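Local coordinates for FAD dependent oxidoreductase domain-containing protein (Deinococcus radiodurans R1, PDB 3C4N) that binds ADP and is probably an FAD-dependent oxidoreductase, although its substrate and the reaction it carries out remain uncharacterised, at residues Y54-Q57 with S63-L66; G84-Q89 with A97-T102; L167-G172 with L378-G383; Q362-E365 with H371-L374. One frame throughout, in Å; residues are numbered along the deposited sequence.

Interaction 1: Y54-Q57 with S63-L66; sequences YLRQ and SLLL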
loop_
_atom_site.group_PDB
_atom_site.type_symbol
_atom_site.label_atom_id
_atom_site.label_comp_id
_atom_site.label_asym_id
_atom_site.label_seq_id
_atom_site.Cartn_x
_atom_site.Cartn_y
_atom_site.Cartn_z
ATOM N N TYR A 54 8.337 -13.473 0.900
ATOM C CA TYR A 54 8.612 -14.884 1.131
ATOM C C TYR A 54 7.781 -15.452 2.281
ATOM O O TYR A 54 7.389 -16.616 2.247
ATOM C CB TYR A 54 10.100 -15.121 1.403
ATOM C CG TYR A 54 10.992 -14.816 0.227
ATOM C CD1 TYR A 54 10.765 -15.405 -1.019
ATOM C CD2 TYR A 54 12.062 -13.939 0.358
ATOM C CE1 TYR A 54 11.588 -15.121 -2.110
ATOM C CE2 TYR A 54 12.890 -13.646 -0.717
ATOM C CZ TYR A 54 12.658 -14.233 -1.949
ATOM O OH TYR A 54 13.489 -13.926 -3.012
ATOM N N LEU A 55 7.508 -14.637 3.295
ATOM C CA LEU A 55 6.699 -15.107 4.404
ATOM C C LEU A 55 5.250 -15.310 3.972
ATOM O O LEU A 55 4.575 -16.212 4.474
ATOM C CB LEU A 55 6.766 -14.137 5.582
ATOM C CG LEU A 55 8.046 -14.269 6.408
ATOM C CD1 LEU A 55 8.156 -13.086 7.369
ATOM C CD2 LEU A 55 8.024 -15.602 7.173
ATOM N N ARG A 56 4.769 -14.492 3.040
ATOM C CA ARG A 56 3.390 -14.634 2.570
ATOM C C ARG A 56 3.219 -15.928 1.793
ATOM O O ARG A 56 2.127 -16.493 1.753
ATOM C CB ARG A 56 2.964 -13.458 1.676
ATOM C CG ARG A 56 2.858 -12.107 2.387
ATOM C CD ARG A 56 1.985 -12.186 3.621
ATOM N NE ARG A 56 0.634 -12.646 3.321
ATOM C CZ ARG A 56 -0.234 -13.035 4.249
ATOM N NH1 ARG A 56 0.107 -13.023 5.528
ATOM N NH2 ARG A 56 -1.447 -13.436 3.908
ATOM N N GLN A 57 4.292 -16.397 1.166
ATOM C CA GLN A 57 4.204 -17.637 0.414
ATOM C C GLN A 57 4.552 -18.856 1.257
ATOM O O GLN A 57 4.034 -19.949 1.018
ATOM C CB GLN A 57 5.091 -17.570 -0.825
ATOM C CG GLN A 57 4.616 -16.533 -1.810
ATOM C CD GLN A 57 5.291 -16.654 -3.149
ATOM O OE1 GLN A 57 6.513 -16.790 -3.226
ATOM N NE2 GLN A 57 4.501 -16.598 -4.222
ATOM N N SER A 63 -0.981 -14.193 9.676
ATOM C CA SER A 63 -1.165 -12.774 9.406
ATOM C C SER A 63 0.168 -12.042 9.551
ATOM O O SER A 63 0.964 -12.353 10.450
ATOM C CB SER A 63 -2.211 -12.181 10.363
ATOM O OG SER A 63 -1.860 -12.370 11.724
ATOM N N LEU A 64 0.407 -11.084 8.656
ATOM C CA LEU A 64 1.638 -10.295 8.654
ATOM C C LEU A 64 1.336 -8.832 8.380
ATOM O O LEU A 64 0.547 -8.530 7.496
ATOM C CB LEU A 64 2.606 -10.827 7.588
ATOM C CG LEU A 64 3.872 -10.004 7.314
ATOM C CD1 LEU A 64 4.987 -10.944 6.845
ATOM C CD2 LEU A 64 3.594 -8.921 6.265
ATOM N N LEU A 65 1.953 -7.933 9.139
ATOM C CA LEU A 65 1.744 -6.490 8.964
ATOM C C LEU A 65 3.067 -5.843 8.530
ATOM O O LEU A 65 4.081 -5.997 9.199
ATOM C CB LEU A 65 1.288 -5.859 10.291
ATOM C CG LEU A 65 0.480 -4.548 10.335
ATOM C CD1 LEU A 65 0.903 -3.758 11.571
ATOM C CD2 LEU A 65 0.707 -3.713 9.104
ATOM N N LEU A 66 3.054 -5.123 7.416
ATOM C CA LEU A 66 4.256 -4.459 6.922
ATOM C C LEU A 66 4.188 -2.977 7.315
ATOM O O LEU A 66 3.224 -2.278 6.967
ATOM C CB LEU A 66 4.345 -4.586 5.390
ATOM C CG LEU A 66 5.695 -4.836 4.720
ATOM C CD1 LEU A 66 5.723 -4.153 3.365
ATOM C CD2 LEU A 66 6.830 -4.312 5.594
#
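The helix carrying L55 and R56 runs past the strand that begins at L64 with no hydrogen bond between the two segments, the backbones coming nearest at R56 and L64, whose CA atoms are 7.7 Å apart. L64 spans the distance between the backbones. Its CG lies anti to the backbone N (chi1 172°), which sends the branch toward the helix, where L64 CD1 touches L55 CD1 at 3.9 Å. The two leucine side chains cross at about a right angle, and an unbranched-at-CB residue with two methyls suits both positions because each presents methyls without any polar demand. R56 works differently: its chain bends at chi2 and chi3, so that the guanidinium turns back toward the strand. R56 NH1 comes 3.7 Å from L64 N, while S63 CA lies near the guanidinium plane, at its edge. These are contacts only; R56 NH2 is hydrogen-bonded to Q185 O. The contact belongs to a beta-alpha-beta unit of strand 36-42, helix 46-58 and strand 64-67. L64 also packs on I39 and V41 of the first strand, and A391 and V394 of helix 379-398 lie against L55.

Interaction 2: G84-Q89 with A97-T102; sequences GVWTAQ and AQAEWT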
loop_
_atom_site.group_PDB
_atom_site.type_symbol
_atom_site.label_atom_id
_atom_site.label_comp_id
_atom_site.label_asym_id
_atom_site.label_seq_id
_atom_site.Cartn_x
_atom_site.Cartn_y
_atom_site.Cartn_z
ATOM N N GLY A 84 22.400 -2.055 -7.800
ATOM C CA GLY A 84 21.839 -3.311 -8.291
ATOM C C GLY A 84 22.780 -4.109 -9.192
ATOM O O GLY A 84 22.433 -4.474 -10.318
ATOM N N VAL A 85 23.981 -4.388 -8.698
ATOM C CA VAL A 85 24.949 -5.155 -9.469
ATOM C C VAL A 85 25.167 -6.546 -8.885
ATOM O O VAL A 85 25.643 -6.680 -7.763
ATOM C CB VAL A 85 26.330 -4.479 -9.501
ATOM C CG1 VAL A 85 27.295 -5.328 -10.309
ATOM C CG2 VAL A 85 26.221 -3.092 -10.097
ATOM N N TRP A 86 24.808 -7.581 -9.633
ATOM C CA TRP A 86 25.033 -8.932 -9.154
ATOM C C TRP A 86 26.321 -9.381 -9.820
ATOM O O TRP A 86 26.404 -9.455 -11.052
ATOM C CB TRP A 86 23.917 -9.878 -9.568
ATOM C CG TRP A 86 24.016 -11.218 -8.888
ATOM C CD1 TRP A 86 23.319 -11.631 -7.793
ATOM C CD2 TRP A 86 24.883 -12.312 -9.242
ATOM N NE1 TRP A 86 23.694 -12.908 -7.442
ATOM C CE2 TRP A 86 24.653 -13.346 -8.316
ATOM C CE3 TRP A 86 25.830 -12.513 -10.250
ATOM C CZ2 TRP A 86 25.337 -14.572 -8.371
ATOM C CZ3 TRP A 86 26.514 -13.734 -10.304
ATOM C CH2 TRP A 86 26.262 -14.743 -9.369
ATOM N N THR A 87 27.331 -9.674 -9.011
ATOM C CA THR A 87 28.607 -10.118 -9.561
ATOM C C THR A 87 29.259 -11.190 -8.716
ATOM O O THR A 87 29.283 -11.087 -7.492
ATOM C CB THR A 87 29.603 -8.951 -9.699
ATOM O OG1 THR A 87 30.844 -9.462 -10.182
ATOM C CG2 THR A 87 29.829 -8.264 -8.359
ATOM N N ALA A 88 29.808 -12.202 -9.374
ATOM C CA ALA A 88 30.476 -13.295 -8.676
ATOM C C ALA A 88 31.665 -12.781 -7.874
ATOM O O ALA A 88 32.234 -13.514 -7.066
ATOM C CB ALA A 88 30.937 -14.355 -9.677
ATOM N N GLN A 89 32.038 -11.523 -8.082
ATOM C CA GLN A 89 33.177 -10.962 -7.349
ATOM C C GLN A 89 32.748 -10.403 -6.001
ATOM O O GLN A 89 33.578 -9.982 -5.199
ATOM C CB GLN A 89 33.874 -9.874 -8.180
ATOM C CG GLN A 89 34.549 -10.418 -9.438
ATOM C CD GLN A 89 35.132 -9.336 -10.322
ATOM O OE1 GLN A 89 35.628 -9.615 -11.419
ATOM N NE2 GLN A 89 35.079 -8.092 -9.854
ATOM N N ALA A 97 26.102 -20.494 -2.311
ATOM C CA ALA A 97 24.713 -20.944 -2.400
ATOM C C ALA A 97 23.747 -19.750 -2.369
ATOM O O ALA A 97 22.813 -19.664 -3.169
ATOM C CB ALA A 97 24.394 -21.916 -1.256
ATOM N N GLN A 98 23.978 -18.838 -1.433
ATOM C CA GLN A 98 23.149 -17.648 -1.294
ATOM C C GLN A 98 23.211 -16.769 -2.545
ATOM O O GLN A 98 22.189 -16.254 -3.008
ATOM C CB GLN A 98 23.593 -16.834 -0.070
ATOM C CG GLN A 98 23.341 -17.525 1.276
ATOM C CD GLN A 98 24.378 -18.581 1.638
ATOM O OE1 GLN A 98 25.172 -19.020 0.802
ATOM N NE2 GLN A 98 24.363 -19.003 2.899
ATOM N N ALA A 99 24.412 -16.616 -3.095
ATOM C CA ALA A 99 24.613 -15.798 -4.277
ATOM C C ALA A 99 23.889 -16.331 -5.505
ATOM O O ALA A 99 23.251 -15.570 -6.239
ATOM C CB ALA A 99 26.103 -15.671 -4.580
ATOM N N GLU A 100 23.983 -17.633 -5.736
ATOM C CA GLU A 100 23.347 -18.220 -6.917
ATOM C C GLU A 100 21.829 -18.250 -6.792
ATOM O O GLU A 100 21.121 -18.017 -7.766
ATOM C CB GLU A 100 23.880 -19.639 -7.176
ATOM C CG GLU A 100 25.368 -19.717 -7.595
ATOM C CD GLU A 100 25.759 -18.733 -8.714
ATOM O OE1 GLU A 100 24.910 -18.412 -9.580
ATOM O OE2 GLU A 100 26.934 -18.297 -8.729
ATOM N N TRP A 101 21.341 -18.536 -5.593
ATOM C CA TRP A 101 19.910 -18.582 -5.349
ATOM C C TRP A 101 19.340 -17.187 -5.609
ATOM O O TRP A 101 18.298 -17.030 -6.262
ATOM C CB TRP A 101 19.641 -19.008 -3.903
ATOM C CG TRP A 101 18.192 -19.238 -3.613
ATOM C CD1 TRP A 101 17.493 -20.397 -3.786
ATOM C CD2 TRP A 101 17.247 -18.259 -3.178
ATOM N NE1 TRP A 101 16.164 -20.200 -3.491
ATOM C CE2 TRP A 101 15.986 -18.895 -3.114
ATOM C CE3 TRP A 101 17.342 -16.904 -2.839
ATOM C CZ2 TRP A 101 14.823 -18.216 -2.725
ATOM C CZ3 TRP A 101 16.190 -16.231 -2.455
ATOM C CH2 TRP A 101 14.947 -16.889 -2.400
ATOM N N THR A 102 20.031 -16.169 -5.104
ATOM C CA THR A 102 19.592 -14.790 -5.310
ATOM C C THR A 102 19.589 -14.484 -6.809
ATOM O O THR A 102 18.651 -13.865 -7.311
ATOM C CB THR A 102 20.523 -13.780 -4.585
ATOM O OG1 THR A 102 20.419 -13.979 -3.172
ATOM C CG2 THR A 102 20.123 -12.335 -4.922
#
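W86 lays the edge of its indole along the backbone of helix 96-107, overlapping the carbonyl of A99. W86 NE1 donates to A99 O at 3.0 Å, in a bond bent to 132° at the hydrogen. The oxygen sits close to the indole plane, while the donor is tilted 29° out of the plane of the A99 carbonyl. Beside the nitrogen, the benzo edge continues the contact: W86 CZ2 is 4.0 Å from A99 CB, and a residue as small as alanine lets the ring come this near to the helix. The indole reaches across because its CG stands anti to the backbone N (chi1 -170°). Further round the edge, W86 CH2 meets E100 OE2 at 3.7 Å, and the two side chains cross at about a right angle. E100 arrives there by bending at chi2, and its other oxygen, OE1, forms a salt bridge with R165. Nearby, Q98 O takes two donors, T102 N and T102 OG1, from opposite faces of its carbonyl plane, the hydroxyl at 2.9 Å from the oxygen. Tryptophan suits this buried place because it joins a broad apolar surface, which also meets T381 and L106, to a single N-H. That N-H is satisfied by the helix backbone, and the carboxylate near the ring's electropositive rim probably adds a mild attraction, although the arginine is its stronger partner.

Interaction 3: L167-G172 with L378-G383; sequences LTYRPG and LADTLG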
loop_
_atom_site.group_PDB
_atom_site.type_symbol
_atom_site.label_atom_id
_atom_site.label_comp_id
_atom_site.label_asym_id
_atom_site.label_seq_id
_atom_site.Cartn_x
_atom_site.Cartn_y
_atom_site.Cartn_z
ATOM N N LEU A 167 25.222 -9.089 -13.521
ATOM C CA LEU A 167 23.907 -8.618 -13.926
ATOM C C LEU A 167 23.581 -7.240 -13.344
ATOM O O LEU A 167 24.052 -6.892 -12.260
ATOM C CB LEU A 167 22.831 -9.585 -13.425
ATOM C CG LEU A 167 22.831 -11.078 -13.733
ATOM C CD1 LEU A 167 21.689 -11.707 -12.965
ATOM C CD2 LEU A 167 22.682 -11.323 -15.229
ATOM N N THR A 168 22.775 -6.454 -14.055
ATOM C CA THR A 168 22.349 -5.165 -13.512
ATOM C C THR A 168 20.831 -5.111 -13.466
ATOM O O THR A 168 20.152 -5.609 -14.364
ATOM C CB THR A 168 22.850 -3.935 -14.319
ATOM O OG1 THR A 168 22.609 -4.128 -15.715
ATOM C CG2 THR A 168 24.332 -3.701 -14.069
ATOM N N TYR A 169 20.308 -4.517 -12.401
ATOM C CA TYR A 169 18.869 -4.366 -12.224
ATOM C C TYR A 169 18.627 -3.211 -11.274
ATOM O O TYR A 169 19.562 -2.702 -10.650
ATOM C CB TYR A 169 18.274 -5.640 -11.629
ATOM C CG TYR A 169 18.785 -5.982 -10.238
ATOM C CD1 TYR A 169 18.085 -5.585 -9.079
ATOM C CD2 TYR A 169 19.948 -6.728 -10.078
ATOM C CE1 TYR A 169 18.538 -5.939 -7.796
ATOM C CE2 TYR A 169 20.406 -7.083 -8.814
ATOM C CZ TYR A 169 19.702 -6.695 -7.681
ATOM O OH TYR A 169 20.157 -7.100 -6.444
ATOM N N ARG A 170 17.373 -2.795 -11.149
ATOM C CA ARG A 170 17.052 -1.704 -10.235
ATOM C C ARG A 170 16.507 -2.284 -8.935
ATOM O O ARG A 170 15.438 -2.893 -8.915
ATOM C CB ARG A 170 16.014 -0.764 -10.863
ATOM C CG ARG A 170 16.451 -0.126 -12.167
ATOM C CD ARG A 170 17.698 0.720 -11.966
ATOM N NE ARG A 170 17.473 1.787 -10.990
ATOM C CZ ARG A 170 16.904 2.957 -11.264
ATOM N NH1 ARG A 170 16.503 3.229 -12.500
ATOM N NH2 ARG A 170 16.723 3.846 -10.294
ATOM N N PRO A 171 17.234 -2.100 -7.828
ATOM C CA PRO A 171 16.784 -2.624 -6.534
ATOM C C PRO A 171 15.416 -2.069 -6.164
ATOM O O PRO A 171 14.616 -2.744 -5.515
ATOM C CB PRO A 171 17.871 -2.152 -5.566
ATOM C CG PRO A 171 19.091 -2.063 -6.439
ATOM C CD PRO A 171 18.535 -1.423 -7.694
ATOM N N GLY A 172 15.169 -0.828 -6.588
ATOM C CA GLY A 172 13.903 -0.169 -6.323
ATOM C C GLY A 172 12.770 -0.970 -6.929
ATOM O O GLY A 172 11.752 -1.210 -6.281
ATOM N N LEU A 378 26.705 -5.654 0.081
ATOM C CA LEU A 378 26.678 -6.793 -0.841
ATOM C C LEU A 378 25.248 -7.255 -1.130
ATOM O O LEU A 378 25.036 -8.262 -1.812
ATOM C CB LEU A 378 27.506 -7.968 -0.298
ATOM C CG LEU A 378 29.025 -7.751 -0.152
ATOM C CD1 LEU A 378 29.633 -8.959 0.513
ATOM C CD2 LEU A 378 29.680 -7.507 -1.494
ATOM N N ALA A 379 24.273 -6.488 -0.652
ATOM C CA ALA A 379 22.875 -6.845 -0.848
ATOM C C ALA A 379 22.472 -7.139 -2.298
ATOM O O ALA A 379 21.552 -7.920 -2.536
ATOM C CB ALA A 379 21.971 -5.771 -0.263
ATOM N N ASP A 380 23.140 -6.531 -3.269
ATOM C CA ASP A 380 22.775 -6.802 -4.650
ATOM C C ASP A 380 23.094 -8.252 -5.050
ATOM O O ASP A 380 22.411 -8.830 -5.898
ATOM C CB ASP A 380 23.460 -5.799 -5.603
ATOM C CG ASP A 380 23.010 -4.338 -5.353
ATOM O OD1 ASP A 380 21.782 -4.097 -5.193
ATOM O OD2 ASP A 380 23.887 -3.437 -5.330
ATOM N N THR A 381 24.105 -8.855 -4.430
ATOM C CA THR A 381 24.457 -10.235 -4.770
ATOM C C THR A 381 23.895 -11.280 -3.807
ATOM O O THR A 381 23.678 -12.427 -4.194
ATOM C CB THR A 381 25.990 -10.423 -4.822
ATOM O OG1 THR A 381 26.553 -9.522 -5.785
ATOM C CG2 THR A 381 26.347 -11.861 -5.214
ATOM N N LEU A 382 23.643 -10.871 -2.568
ATOM C CA LEU A 382 23.177 -11.788 -1.532
ATOM C C LEU A 382 21.909 -11.389 -0.758
ATOM O O LEU A 382 21.495 -12.117 0.144
ATOM C CB LEU A 382 24.315 -11.973 -0.525
ATOM C CG LEU A 382 25.709 -12.291 -1.086
ATOM C CD1 LEU A 382 26.773 -12.066 -0.021
ATOM C CD2 LEU A 382 25.743 -13.709 -1.589
ATOM N N GLY A 383 21.299 -10.253 -1.094
ATOM C CA GLY A 383 20.119 -9.779 -0.372
ATOM C C GLY A 383 18.896 -10.680 -0.254
ATOM O O GLY A 383 18.445 -10.961 0.851
#
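Y169 reaches across from strand 167-169 to D380 with its hydroxyl. From CB the ring is carried out in the position between the backbone N and the carbonyl carbon (chi1 63°), and on its way it packs against L106 and V118. The far end of the ring then nears the helix: CE2 and CZ of Y169 each lie 3.9 Å from D380 O. At the tip, Y169 OH donates to D380 O at 2.9 Å, meeting a lone pair in the carbonyl plane, and the acceptor lies at the ring edge. The D380 carboxylate stands nearly perpendicular to the phenol ring, its plane turned 89° away, and its OD1 also touches P171 CG at 3.6 Å. Proline suits this first turn of helix 171-183, where its lack of an N-H costs little. A phenylalanine in place of Y169 would probably leave D380 O without this donor and the first turn of helix 379-398 less firmly tied to the strand. D380 OD1 forms a salt bridge with R46, so the aspartate is held by charge through its side chain and by a neutral bond through its backbone. The two grips together would probably fix its orientation in this buried setting, one residue along from A379, whose side chain is about 6 Å from the bound ADP.

Interaction 4: Q362-E365 with H371-L374; sequences QAEE and HLLL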
loop_
_atom_site.group_PDB
_atom_site.type_symbol
_atom_site.label_atom_id
_atom_site.label_comp_id
_atom_site.label_asym_id
_atom_site.label_seq_id
_atom_site.Cartn_x
_atom_site.Cartn_y
_atom_site.Cartn_z
ATOM N N GLN A 362 22.730 -10.574 6.444
ATOM C CA GLN A 362 22.586 -11.563 7.508
ATOM C C GLN A 362 21.335 -11.314 8.344
ATOM O O GLN A 362 20.699 -10.266 8.254
ATOM C CB GLN A 362 23.805 -11.513 8.442
ATOM C CG GLN A 362 23.981 -10.158 9.153
ATOM C CD GLN A 362 24.931 -10.195 10.345
ATOM O OE1 GLN A 362 26.150 -10.372 10.197
ATOM N NE2 GLN A 362 24.372 -10.025 11.543
ATOM N N ALA A 363 20.995 -12.290 9.168
ATOM C CA ALA A 363 19.857 -12.166 10.052
ATOM C C ALA A 363 20.239 -12.794 11.400
ATOM O O ALA A 363 21.172 -13.597 11.484
ATOM C CB ALA A 363 18.655 -12.876 9.458
ATOM N N GLU A 364 19.534 -12.425 12.457
ATOM C CA GLU A 364 19.831 -12.995 13.745
ATOM C C GLU A 364 18.646 -12.770 14.670
ATOM O O GLU A 364 17.902 -11.806 14.511
ATOM C CB GLU A 364 21.099 -12.349 14.307
ATOM C CG GLU A 364 20.938 -10.902 14.718
ATOM C CD GLU A 364 22.275 -10.211 14.969
ATOM O OE1 GLU A 364 23.117 -10.753 15.736
ATOM O OE2 GLU A 364 22.475 -9.115 14.397
ATOM N N GLU A 365 18.448 -13.672 15.621
ATOM C CA GLU A 365 17.349 -13.516 16.557
ATOM C C GLU A 365 17.972 -12.986 17.850
ATOM O O GLU A 365 18.585 -13.736 18.607
ATOM C CB GLU A 365 16.644 -14.863 16.776
ATOM C CG GLU A 365 15.286 -14.747 17.476
ATOM C CD GLU A 365 14.621 -16.095 17.783
ATOM O OE1 GLU A 365 15.337 -17.118 17.888
ATOM O OE2 GLU A 365 13.376 -16.122 17.937
ATOM N N HIS A 371 13.913 -10.627 15.326
ATOM C CA HIS A 371 14.977 -10.788 14.335
ATOM C C HIS A 371 15.460 -9.481 13.742
ATOM O O HIS A 371 14.664 -8.588 13.455
ATOM C CB HIS A 371 14.522 -11.682 13.183
ATOM C CG HIS A 371 14.114 -13.049 13.618
ATOM N ND1 HIS A 371 12.827 -13.349 14.008
ATOM C CD2 HIS A 371 14.834 -14.182 13.786
ATOM C CE1 HIS A 371 12.772 -14.610 14.399
ATOM N NE2 HIS A 371 13.975 -15.138 14.276
ATOM N N LEU A 372 16.770 -9.378 13.554
ATOM C CA LEU A 372 17.363 -8.193 12.951
ATOM C C LEU A 372 17.910 -8.576 11.571
ATOM O O LEU A 372 18.871 -9.336 11.464
ATOM C CB LEU A 372 18.481 -7.643 13.844
ATOM C CG LEU A 372 19.355 -6.528 13.249
ATOM C CD1 LEU A 372 18.517 -5.299 12.930
ATOM C CD2 LEU A 372 20.443 -6.175 14.245
ATOM N N LEU A 373 17.278 -8.044 10.527
ATOM C CA LEU A 373 17.640 -8.307 9.135
ATOM C C LEU A 373 18.540 -7.208 8.610
ATOM O O LEU A 373 18.177 -6.035 8.634
ATOM C CB LEU A 373 16.372 -8.367 8.272
ATOM C CG LEU A 373 16.456 -8.662 6.765
ATOM C CD1 LEU A 373 17.297 -9.907 6.534
ATOM C CD2 LEU A 373 15.048 -8.859 6.197
ATOM N N LEU A 374 19.713 -7.591 8.134
ATOM C CA LEU A 374 20.653 -6.628 7.594
ATOM C C LEU A 374 20.977 -6.977 6.149
ATOM O O LEU A 374 21.164 -8.152 5.807
ATOM C CB LEU A 374 21.934 -6.620 8.435
ATOM C CG LEU A 374 22.121 -5.536 9.507
ATOM C CD1 LEU A 374 20.809 -5.168 10.129
ATOM C CD2 LEU A 374 23.120 -6.012 10.558
HETATM O O HOH W 1 21.861 -9.232 11.793
#
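The imidazole of H371 carries the side chain of E365 over one face, with E365 CG 3.9 Å from the ring centroid and 29° off the normal, a CH-pi contact. The carboxylate beyond it lies almost parallel to the ring, and E365 OE2 goes on to accept from G369 N in the turn. The H371 side chain also packs on V227, L390 and V394, and histidine suits a place that needs a flat ring under E365 and apolar neighbours around it. An alanine in place of H371 would probably open a gap beneath E365 and leave its CG without a face to lie on. The strands themselves run antiparallel, their short axes 4.6 Å apart. L374 N donates to Q362 O at 2.9 Å and Q362 N returns the bond to L374 O. L372 N reaches E364 O at 2.8 Å, whereas the reverse bond from E364 N to L372 O is weak. On the face shared by Q362, E364, L372 and L374, a water accepts from Q362 NE2 at 2.6 Å and donates to E364 OE2 and L372 O, linking the two polar side chains to the backbone. On the other face, with A363 and H371, L373 touches M47 and C51 of helix 46-58. The arrangement is a beta hairpin, whose strand 370-374 pairs parallel with 227-230 in the nucleotide-binding sheet, as in Rossmann-type flavoproteins, and brings L373 beside the ADP site.

In the fold
From the N terminus, interaction 1 comes first, closing the short loop between helix 46-58 and strand 64-67 within the nucleotide-binding beta-alpha-beta unit. Interaction 2 follows in series, closing the turn from strand 85-86 into helix 96-107; the two touch where Y54 meets W101. Interaction 3 spans far more of the chain, joining 167-172 to 378-383, and interaction 4, the hairpin of 362-365 and 371-374, lies within that span, its second strand leading on to helix 379-398. Interactions 2 and 3 are tied directly, as strands 85-86 and 167-169 pair antiparallel in the second sheet. Interactions 1 and 4 instead reach the first sheet.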